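Local coordinates for protein prophage lambdalm01, antigen B (Listeria monocytogenes, PDB 4ACV) that probably acts as a phage tail terminator, assembling as a ring of subunits that closes the end of the prophage tail tube, at residues B[2-7]-B[56-61]. Numbering follows the deposited sequence.
Sequences KSLSFM and EKYRFA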
ATOM      1  N   LYS B   2      20.995  -4.646 -25.618  1.00 47.97           N
ATOM      2  CA  LYS B   2      20.357  -3.516 -24.935  1.00 44.06           C
ATOM      3  C   LYS B   2      18.956  -3.908 -24.457  1.00 39.82           C
ATOM      4  O   LYS B   2      18.241  -4.628 -25.148  1.00 36.74           O
ATOM      5  CB  LYS B   2      20.247  -2.306 -25.867  1.00 42.25           C
ATOM      6  N   SER B   3      18.557  -3.444 -23.279  1.00 34.35           N
ATOM      7  CA  SER B   3      17.208  -3.727 -22.796  1.00 34.58           C
ATOM      8  C   SER B   3      16.124  -3.102 -23.677  1.00 29.20           C
ATOM      9  O   SER B   3      16.146  -1.911 -23.960  1.00 32.32           O
ATOM     10  CB  SER B   3      17.025  -3.271 -21.350  1.00 38.62           C
ATOM     11  OG  SER B   3      15.736  -3.633 -20.879  1.00 43.76           O
ATOM     12  N   LEU B   4      15.161  -3.918 -24.086  1.00 25.96           N
ATOM     13  CA  LEU B   4      14.097  -3.466 -24.972  1.00 33.22           C
ATOM     14  C   LEU B   4      13.137  -2.492 -24.283  1.00 33.60           C
ATOM     15  O   LEU B   4      12.670  -2.746 -23.171  1.00 29.19           O
ATOM     16  CB  LEU B   4      13.327  -4.679 -25.501  1.00 33.06           C
ATOM     17  CG  LEU B   4      12.610  -4.567 -26.842  1.00 35.14           C
ATOM     18  CD1 LEU B   4      13.536  -4.012 -27.932  1.00 30.93           C
ATOM     19  CD2 LEU B   4      12.063  -5.931 -27.235  1.00 35.77           C
ATOM     20  N   SER B   5      12.858  -1.378 -24.954  1.00 33.24           N
ATOM     21  CA  SER B   5      11.892  -0.384 -24.486  1.00 29.96           C
ATOM     22  C   SER B   5      10.466  -0.945 -24.476  1.00 31.42           C
ATOM     23  O   SER B   5      10.108  -1.756 -25.329  1.00 32.38           O
ATOM     24  CB  SER B   5      11.942   0.866 -25.381  1.00 32.51           C
ATOM     25  OG  SER B   5      10.822   1.715 -25.155  1.00 31.20           O
ATOM     26  N   PHE B   6       9.650  -0.496 -23.527  1.00 28.23           N
ATOM     27  CA  PHE B   6       8.280  -0.979 -23.428  1.00 29.14           C
ATOM     28  C   PHE B   6       7.505  -0.786 -24.741  1.00 30.33           C
ATOM     29  O   PHE B   6       6.734  -1.660 -25.142  1.00 26.95           O
ATOM     30  CB  PHE B   6       7.538  -0.334 -22.247  1.00 18.15           C
ATOM     31  CG  PHE B   6       7.183   1.118 -22.456  1.00 18.08           C
ATOM     32  CD1 PHE B   6       8.078   2.130 -22.099  1.00 20.96           C
ATOM     33  CD2 PHE B   6       5.950   1.474 -22.980  1.00 18.31           C
ATOM     34  CE1 PHE B   6       7.749   3.471 -22.277  1.00 18.98           C
ATOM     35  CE2 PHE B   6       5.613   2.801 -23.163  1.00 21.77           C
ATOM     36  CZ  PHE B   6       6.511   3.805 -22.809  1.00 23.49           C
ATOM     37  N   MET B   7       7.728   0.341 -25.411  1.00 26.36           N
ATOM     38  CA  MET B   7       6.986   0.672 -26.630  1.00 30.45           C
ATOM     39  C   MET B   7       7.206  -0.335 -27.743  1.00 30.44           C
ATOM     40  O   MET B   7       6.286  -0.657 -28.485  1.00 33.10           O
ATOM     41  CB  MET B   7       7.350   2.063 -27.130  1.00 32.17           C
ATOM     42  CG  MET B   7       6.515   3.169 -26.528  1.00 37.55           C
ATOM     43  SD  MET B   7       6.597   4.639 -27.550  1.00 47.05           S
ATOM     44  CE  MET B   7       5.942   4.014 -29.090  1.00 77.28           C
ATOM     45  N   GLU B  56      13.937 -10.264 -18.460  1.00 33.46           N
ATOM     46  CA  GLU B  56      13.181  -9.104 -18.034  1.00 25.73           C
ATOM     47  C   GLU B  56      11.687  -9.409 -18.118  1.00 29.78           C
ATOM     48  O   GLU B  56      11.234 -10.112 -19.028  1.00 25.13           O
ATOM     49  CB  GLU B  56      13.537  -7.920 -18.923  1.00 25.53           C
ATOM     50  CG  GLU B  56      13.460  -6.592 -18.249  1.00 31.78           C
ATOM     51  CD  GLU B  56      14.397  -5.572 -18.869  1.00 41.66           C
ATOM     52  OE1 GLU B  56      15.237  -5.946 -19.722  1.00 38.18           O
ATOM     53  OE2 GLU B  56      14.288  -4.388 -18.497  1.00 48.67           O
ATOM     54  N   LYS B  57      10.929  -8.893 -17.154  1.00 24.62           N
ATOM     55  CA  LYS B  57       9.479  -9.060 -17.140  1.00 18.60           C
ATOM     56  C   LYS B  57       8.800  -7.755 -17.485  1.00 15.96           C
ATOM     57  O   LYS B  57       9.101  -6.721 -16.902  1.00 17.12           O
ATOM     58  CB  LYS B  57       8.983  -9.522 -15.771  1.00 15.67           C
ATOM     59  CG  LYS B  57       9.375 -10.934 -15.401  1.00 34.45           C
ATOM     60  CD  LYS B  57       8.804 -11.334 -14.048  1.00 41.20           C
ATOM     61  CE  LYS B  57       9.138 -12.785 -13.710  1.00 53.36           C
ATOM     62  NZ  LYS B  57       8.290 -13.302 -12.593  1.00 60.63           N
ATOM     63  N   TYR B  58       7.871  -7.814 -18.429  1.00 17.41           N
ATOM     64  CA  TYR B  58       7.031  -6.668 -18.740  1.00 18.08           C
ATOM     65  C   TYR B  58       5.584  -6.994 -18.392  1.00 19.96           C
ATOM     66  O   TYR B  58       5.074  -8.083 -18.699  1.00 19.40           O
ATOM     67  CB  TYR B  58       7.102  -6.314 -20.229  1.00 19.37           C
ATOM     68  CG  TYR B  58       8.482  -6.037 -20.803  1.00 22.11           C
ATOM     69  CD1 TYR B  58       9.441  -7.042 -20.902  1.00 23.39           C
ATOM     70  CD2 TYR B  58       8.804  -4.784 -21.305  1.00 24.21           C
ATOM     71  CE1 TYR B  58      10.698  -6.791 -21.456  1.00 17.87           C
ATOM     72  CE2 TYR B  58      10.047  -4.530 -21.871  1.00 27.64           C
ATOM     73  CZ  TYR B  58      10.988  -5.535 -21.942  1.00 26.42           C
ATOM     74  OH  TYR B  58      12.218  -5.266 -22.496  1.00 29.08           O
ATOM     75  N   ARG B  59       4.914  -6.035 -17.768  1.00 19.09           N
ATOM     76  CA  ARG B  59       3.506  -6.183 -17.445  1.00 15.30           C
ATOM     77  C   ARG B  59       2.644  -5.163 -18.185  1.00 18.01           C
ATOM     78  O   ARG B  59       2.971  -3.980 -18.273  1.00 20.95           O
ATOM     79  CB  ARG B  59       3.282  -6.105 -15.940  1.00 15.99           C
ATOM     80  CG  ARG B  59       3.937  -7.252 -15.193  1.00 21.77           C
ATOM     81  CD  ARG B  59       3.787  -7.174 -13.666  1.00 20.85           C
ATOM     82  NE  ARG B  59       4.907  -7.888 -13.058  1.00 48.22           N
ATOM     83  CZ  ARG B  59       5.993  -7.306 -12.547  1.00 58.56           C
ATOM     84  NH1 ARG B  59       6.097  -5.980 -12.510  1.00 62.98           N
ATOM     85  NH2 ARG B  59       6.968  -8.054 -12.046  1.00 56.12           N
ATOM     86  N   PHE B  60       1.540  -5.637 -18.733  1.00 23.34           N
ATOM     87  CA  PHE B  60       0.615  -4.753 -19.414  1.00 27.79           C
ATOM     88  C   PHE B  60      -0.766  -5.374 -19.310  1.00 26.01           C
ATOM     89  O   PHE B  60      -0.910  -6.545 -18.940  1.00 31.08           O
ATOM     90  CB  PHE B  60       1.039  -4.556 -20.876  1.00 15.51           C
ATOM     91  CG  PHE B  60       1.100  -5.833 -21.656  1.00 23.63           C
ATOM     92  CD1 PHE B  60      -0.057  -6.376 -22.212  1.00 19.52           C
ATOM     93  CD2 PHE B  60       2.304  -6.504 -21.821  1.00 22.14           C
ATOM     94  CE1 PHE B  60      -0.017  -7.563 -22.929  1.00 19.65           C
ATOM     95  CE2 PHE B  60       2.355  -7.694 -22.540  1.00 23.62           C
ATOM     96  CZ  PHE B  60       1.187  -8.222 -23.100  1.00 22.24           C
ATOM     97  N   ALA B  61      -1.782  -4.588 -19.627  1.00 23.28           N
ATOM     98  CA  ALA B  61      -3.155  -5.068 -19.549  1.00 22.51           C
ATOM     99  C   ALA B  61      -3.886  -4.782 -20.847  1.00 21.10           C
ATOM    100  O   ALA B  61      -3.652  -3.755 -21.493  1.00 24.93           O
ATOM    101  CB  ALA B  61      -3.886  -4.408 -18.370  1.00 19.27           C
TER
HETATM  102  O   HOH W   1      14.874  -6.937 -22.626  1.00 43.06           O
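Tyr58 reaches from the strand to the N-terminal segment and gives its phenol hydrogen to a backbone carbonyl: OH lies 2.6 Å from Leu4 O. The donor is tilted 27° from the carbonyl plane. Leu4 O sits in the plane of the ring, at its edge, and Phe6 CA approaches the same rim, 4.3 Å from Tyr58 CE2. CG of Tyr58 stands anti to its own carbonyl carbon (chi1 -56°), which sends the ring off the sheet toward the segment that leads into helix 6-19. Here strand 55-66, paired antiparallel with 37-48 and 110-122, packs against the start of that helix, whose N-cap is Ser5; an antiparallel sheet with a helix laid against it is consistent with the putative tail-terminator family to which the chain belongs. Two residues back along the same strand, the extended Glu56 side chain takes a hydrogen bond from Ser3, OG to OE1 2.6 Å, on the syn side and 20° out of the carboxylate plane. A water donates to both Glu56 OE1 and Tyr58 OH, 3.1 Å from each, tying the two side chains together. Arg123 forms a salt bridge with Glu56 OE1, while Gln45 NE2 bonds to Glu56 OE2 and Leu4 O.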